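Local coordinates for oxidized polyvinyl alcohol hydrolase (Pseudomonas sp. VM15C, PDB 3WWC), which hydrolyses beta-diketones such as 4,6-nonanedione and cleaves oxidized polyvinyl alcohol in the second step of polyvinyl alcohol degradation, at residues A[42-47]-A[149-154]; A[96-101]-A[154-159]. The protein carries 1 engineered substitution. One frame throughout, in Å; residues are numbered along the deposited sequence.

Contact 1. Residues A[42-47]-A[149-154]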
loop_
_atom_site.group_PDB
_atom_site.type_symbol
_atom_site.label_atom_id
_atom_site.label_comp_id
_atom_site.label_asym_id
_atom_site.label_seq_id
_atom_site.Cartn_x
_atom_site.Cartn_y
_atom_site.Cartn_z
ATOM N N PRO A 42 10.593 -17.155 -9.129
ATOM C CA PRO A 42 11.247 -17.612 -7.899
ATOM C C PRO A 42 11.681 -16.487 -7.002
ATOM O O PRO A 42 12.391 -15.591 -7.458
ATOM C CB PRO A 42 12.454 -18.387 -8.432
ATOM C CG PRO A 42 12.859 -17.561 -9.622
ATOM C CD PRO A 42 11.500 -17.208 -10.282
ATOM N N HIS A 43 11.247 -16.535 -5.753
ATOM C CA HIS A 43 11.693 -15.553 -4.783
ATOM C C HIS A 43 11.640 -16.124 -3.366
ATOM O O HIS A 43 10.594 -16.524 -2.898
ATOM C CB HIS A 43 10.815 -14.274 -4.837
ATOM C CG HIS A 43 11.369 -13.148 -4.013
ATOM N ND1 HIS A 43 12.483 -12.427 -4.395
ATOM C CD2 HIS A 43 11.045 -12.715 -2.777
ATOM C CE1 HIS A 43 12.817 -11.600 -3.423
ATOM N NE2 HIS A 43 11.957 -11.750 -2.431
ATOM N N LYS A 44 12.772 -16.124 -2.672
ATOM C CA LYS A 44 12.845 -16.623 -1.285
ATOM C C LYS A 44 12.167 -17.981 -1.044
ATOM O O LYS A 44 11.455 -18.157 -0.065
ATOM C CB LYS A 44 12.290 -15.576 -0.306
ATOM C CG LYS A 44 13.248 -14.348 -0.157
ATOM C CD LYS A 44 12.674 -13.293 0.812
ATOM C CE LYS A 44 13.662 -12.148 1.013
ATOM N NZ LYS A 44 13.084 -11.087 1.915
ATOM N N GLY A 45 12.383 -18.921 -1.958
ATOM C CA GLY A 45 11.789 -20.239 -1.817
ATOM C C GLY A 45 10.325 -20.366 -2.213
ATOM O O GLY A 45 9.732 -21.442 -2.068
ATOM N N MET A 46 9.716 -19.272 -2.648
ATOM C CA MET A 46 8.318 -19.311 -3.090
ATOM C C MET A 46 8.271 -19.130 -4.597
ATOM O O MET A 46 9.252 -18.705 -5.198
ATOM C CB MET A 46 7.533 -18.160 -2.442
ATOM C CG MET A 46 7.491 -18.253 -0.908
ATOM S SD MET A 46 6.545 -16.823 -0.168
ATOM C CE MET A 46 5.121 -17.331 -0.323
ATOM N N LYS A 47 7.139 -19.487 -5.198
ATOM C CA LYS A 47 6.911 -19.283 -6.619
ATOM C C LYS A 47 5.775 -18.290 -6.625
ATOM O O LYS A 47 4.689 -18.579 -6.106
ATOM C CB LYS A 47 6.421 -20.523 -7.272
ATOM C CG LYS A 47 7.371 -21.592 -6.917
ATOM C CD LYS A 47 8.345 -21.759 -7.945
ATOM C CE LYS A 47 8.071 -23.166 -8.452
ATOM N NZ LYS A 47 9.178 -23.716 -9.270
ATOM N N ASP A 149 7.042 -10.324 0.851
ATOM C CA ASP A 149 6.312 -9.607 -0.161
ATOM C C ASP A 149 7.074 -8.328 -0.527
ATOM O O ASP A 149 7.206 -8.025 -1.721
ATOM C CB ASP A 149 4.886 -9.235 0.340
ATOM C CG ASP A 149 3.857 -10.265 -0.065
ATOM O OD1 ASP A 149 4.071 -10.981 -1.067
ATOM O OD2 ASP A 149 2.804 -10.365 0.596
ATOM N N SER A 150 7.540 -7.575 0.479
ATOM C CA SER A 150 8.278 -6.353 0.190
ATOM C C SER A 150 9.460 -6.648 -0.731
ATOM O O SER A 150 9.704 -5.907 -1.700
ATOM C CB SER A 150 8.713 -5.700 1.517
ATOM O OG SER A 150 9.488 -4.524 1.296
ATOM N N SER A 151 10.215 -7.714 -0.438
ATOM C CA SER A 151 11.362 -8.031 -1.314
ATOM C C SER A 151 10.942 -8.575 -2.676
ATOM O O SER A 151 11.579 -8.281 -3.693
ATOM C CB SER A 151 12.321 -9.005 -0.616
ATOM O OG SER A 151 11.667 -10.204 -0.233
ATOM N N PHE A 152 9.844 -9.317 -2.735
ATOM C CA PHE A 152 9.387 -9.838 -4.008
ATOM C C PHE A 152 9.025 -8.690 -4.910
ATOM O O PHE A 152 9.352 -8.706 -6.078
ATOM C CB PHE A 152 8.130 -10.703 -3.753
ATOM C CG PHE A 152 7.254 -10.910 -4.955
ATOM C CD1 PHE A 152 7.770 -11.275 -6.206
ATOM C CD2 PHE A 152 5.871 -10.755 -4.824
ATOM C CE1 PHE A 152 6.912 -11.476 -7.297
ATOM C CE2 PHE A 152 5.020 -10.965 -5.928
ATOM C CZ PHE A 152 5.546 -11.328 -7.168
ATOM N N PHE A 153 8.367 -7.664 -4.393
ATOM C CA PHE A 153 7.923 -6.579 -5.298
ATOM C C PHE A 153 9.107 -5.870 -5.934
ATOM O O PHE A 153 9.012 -5.461 -7.071
ATOM C CB PHE A 153 7.082 -5.526 -4.537
ATOM C CG PHE A 153 5.866 -6.071 -3.844
ATOM C CD1 PHE A 153 5.219 -7.244 -4.244
ATOM C CD2 PHE A 153 5.390 -5.381 -2.742
ATOM C CE1 PHE A 153 4.104 -7.721 -3.526
ATOM C CE2 PHE A 153 4.287 -5.825 -2.018
ATOM C CZ PHE A 153 3.636 -7.005 -2.408
ATOM N N VAL A 154 10.198 -5.723 -5.191
ATOM C CA VAL A 154 11.387 -5.061 -5.743
ATOM C C VAL A 154 11.947 -5.951 -6.849
ATOM O O VAL A 154 12.234 -5.480 -7.932
ATOM C CB VAL A 154 12.428 -4.845 -4.621
ATOM C CG1 VAL A 154 13.772 -4.324 -5.215
ATOM C CG2 VAL A 154 11.875 -3.810 -3.652
#
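H43 carries its ring anti to the backbone N (chi1 -171°), which lays the imidazole against the helix at S151 and F152. The extended chain of K44 runs out beside it and ends at the same serine. S151 OG therefore meets two side chains. H43 NE2 lies 2.7 Å from S151 OG, in a nearly straight hydrogen bond (167°) with the hydroxyl in the plane of the ring. K44 NZ donates a second hydrogen bond to S151 OG, also 2.7 Å. A weak hydrogen bond to G147 O, just before the helix begins, adds a third partner. One face of the H43 ring is covered by F152 CA, 3.6 Å from the ring centroid, a CH-pi contact. F152 CB adds packing, 3.7 Å from H43 CD2. An alanine at H43 is likely to cost S151 OG one of its partners and leave F152 CA without the ring that covers it. H43 and K44 lie in the type I' turn H43-M46, which closes the hairpin of strands 36-43 and 46-53. The contact joins this hairpin, at the edge of the main sheet, to helix 148-160. Helix 178-189 packs on D149, S150 and F153 of the same helix.

Contact 2. Residues A[96-101]-A[154-159]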
loop_
_atom_site.group_PDB
_atom_site.type_symbol
_atom_site.label_atom_id
_atom_site.label_comp_id
_atom_site.label_asym_id
_atom_site.label_seq_id
_atom_site.Cartn_x
_atom_site.Cartn_y
_atom_site.Cartn_z
ATOM N N THR A 96 3.041 1.730 -16.696
ATOM C CA THR A 96 3.203 0.285 -16.830
ATOM C C THR A 96 2.734 -0.281 -15.472
ATOM O O THR A 96 3.263 0.041 -14.398
ATOM C CB THR A 96 4.620 -0.091 -17.171
ATOM O OG1 THR A 96 4.812 0.236 -18.560
ATOM C CG2 THR A 96 4.826 -1.581 -17.036
ATOM N N VAL A 97 1.667 -1.059 -15.545
ATOM C CA VAL A 97 1.017 -1.635 -14.358
ATOM C C VAL A 97 1.587 -3.028 -14.117
ATOM O O VAL A 97 1.605 -3.867 -15.016
ATOM C CB VAL A 97 -0.500 -1.688 -14.585
ATOM C CG1 VAL A 97 -1.188 -2.301 -13.351
ATOM C CG2 VAL A 97 -1.042 -0.271 -14.804
ATOM N N ILE A 98 2.108 -3.259 -12.907
ATOM C CA ILE A 98 2.754 -4.538 -12.556
ATOM C C ILE A 98 2.077 -4.922 -11.251
ATOM O O ILE A 98 2.379 -4.359 -10.184
ATOM C CB ILE A 98 4.254 -4.334 -12.374
ATOM C CG1 ILE A 98 4.873 -3.659 -13.618
ATOM C CG2 ILE A 98 4.891 -5.706 -12.135
ATOM C CD1 ILE A 98 6.352 -3.311 -13.379
ATOM N N ALA A 99 1.151 -5.899 -11.328
ATOM C CA ALA A 99 0.267 -6.248 -10.211
ATOM C C ALA A 99 0.590 -7.586 -9.641
ATOM O O ALA A 99 0.415 -8.612 -10.312
ATOM C CB ALA A 99 -1.181 -6.268 -10.757
ATOM N N PRO A 100 1.032 -7.629 -8.402
ATOM C CA PRO A 100 1.383 -8.914 -7.788
ATOM C C PRO A 100 0.187 -9.694 -7.305
ATOM O O PRO A 100 -0.796 -9.120 -6.860
ATOM C CB PRO A 100 2.258 -8.506 -6.590
ATOM C CG PRO A 100 1.636 -7.117 -6.177
ATOM C CD PRO A 100 1.349 -6.462 -7.519
ATOM N N VAL A 101 0.288 -11.021 -7.401
ATOM C CA VAL A 101 -0.748 -11.931 -6.870
ATOM C C VAL A 101 -0.332 -12.261 -5.440
ATOM O O VAL A 101 0.870 -12.440 -5.150
ATOM C CB VAL A 101 -0.819 -13.189 -7.741
ATOM C CG1 VAL A 101 -1.816 -14.239 -7.167
ATOM C CG2 VAL A 101 -1.263 -12.765 -9.152
ATOM N N VAL A 154 10.198 -5.723 -5.191
ATOM C CA VAL A 154 11.387 -5.061 -5.743
ATOM C C VAL A 154 11.947 -5.951 -6.849
ATOM O O VAL A 154 12.234 -5.480 -7.932
ATOM C CB VAL A 154 12.428 -4.845 -4.621
ATOM C CG1 VAL A 154 13.772 -4.324 -5.215
ATOM C CG2 VAL A 154 11.875 -3.810 -3.652
ATOM N N ALA A 155 12.071 -7.235 -6.567
ATOM C CA ALA A 155 12.589 -8.163 -7.576
ATOM C C ALA A 155 11.705 -8.236 -8.805
ATOM O O ALA A 155 12.191 -8.322 -9.954
ATOM C CB ALA A 155 12.739 -9.547 -6.984
ATOM N N MET A 156 10.395 -8.163 -8.595
ATOM C CA MET A 156 9.405 -8.188 -9.659
ATOM C C MET A 156 9.580 -6.984 -10.593
ATOM O O MET A 156 9.678 -7.126 -11.815
ATOM C CB MET A 156 8.036 -8.189 -8.988
ATOM C CG MET A 156 6.878 -8.025 -9.934
ATOM S SD MET A 156 5.301 -7.852 -9.066
ATOM C CE MET A 156 5.398 -6.134 -8.422
ATOM N N VAL A 157 9.671 -5.798 -10.011
ATOM C CA VAL A 157 9.806 -4.588 -10.821
ATOM C C VAL A 157 11.196 -4.595 -11.506
ATOM O O VAL A 157 11.288 -4.248 -12.687
ATOM C CB VAL A 157 9.644 -3.339 -9.932
ATOM C CG1 VAL A 157 10.003 -2.077 -10.732
ATOM C CG2 VAL A 157 8.172 -3.223 -9.501
ATOM N N GLN A 158 12.250 -5.024 -10.800
ATOM C CA GLN A 158 13.592 -5.052 -11.439
ATOM C C GLN A 158 13.601 -6.017 -12.625
ATOM O O GLN A 158 14.229 -5.745 -13.651
ATOM C CB GLN A 158 14.650 -5.437 -10.408
ATOM C CG GLN A 158 14.945 -4.289 -9.468
ATOM C CD GLN A 158 15.874 -4.668 -8.352
ATOM O OE1 GLN A 158 16.559 -3.798 -7.792
ATOM N NE2 GLN A 158 15.878 -5.920 -7.984
ATOM N N CYS A 159 12.826 -7.086 -12.546
ATOM C CA CYS A 159 12.753 -8.036 -13.651
ATOM C C CYS A 159 11.945 -7.497 -14.835
ATOM O O CYS A 159 12.378 -7.568 -16.033
ATOM C CB CYS A 159 12.131 -9.338 -13.116
ATOM S SG CYS A 159 11.988 -10.606 -14.406
#
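Strand 96-100 and helix 148-160 follow one another as parts of a beta-alpha-beta crossover, and I98, P100, M156 and V157 pack between them. The contact is buried, and its side-chain contacts are apolar. M156 reaches from the helix to the strand. Its CG is anti to the backbone N and the chain stays extended as far as SD, then bends at chi3 (75°). The bend keeps CE beside the strand. I98 CG2 touches three successive atoms of this chain. It is 3.8 Å from M156 CG, and SD and CE are equally near. M156 CE also sits 3.9 Å from the backbone O of I98. The chains of I98 and M156 lie alongside and point opposite ways. P100 meets M156 differently: P100 lies across the M156 chain, nearly at right angles, with P100 CB 4.0 Å from M156 SD.

The strand order of the main sheet is that of the alpha/beta-hydrolase fold. In it, helix 148-160 links strand 96-100 to the parallel strand 170-176, and strand 62-68 lies between the two. Strand and helix segments run at 144° to each other, closer to antiparallel than to perpendicular, with their axes 9.7 Å apart at the closest.

A looser contact joins I98 CD1 to V157 CG2 at 4.3 Å. F50 of strand 46-53 packs on both I98 and M156, and V66 of strand 62-68 packs on both P100 and M156. C159, one helical turn after M156, is held to C27 by a disulfide.

Contacts 1 and 2 use successive parts of helix 148-160, share V154 and have centres about 10 Å apart. Both reach the main sheet, where strands 46-53 and 96-100 are neighbours. P100 of contact 2 also meets the contact 1 part of the helix: its CB lies 3.7 Å from F153 CE1 and 3.8 Å from F152 CE2. On the hairpin side, H43 ND1 comes within 3.9 Å of A155 CB. The helix is thus packed against the sheet edge and its interior together. Both contacts lie away from the butanoic acid pockets and from A177, the engineered residue at the probable nucleophile position, which directly follows strand 170-176.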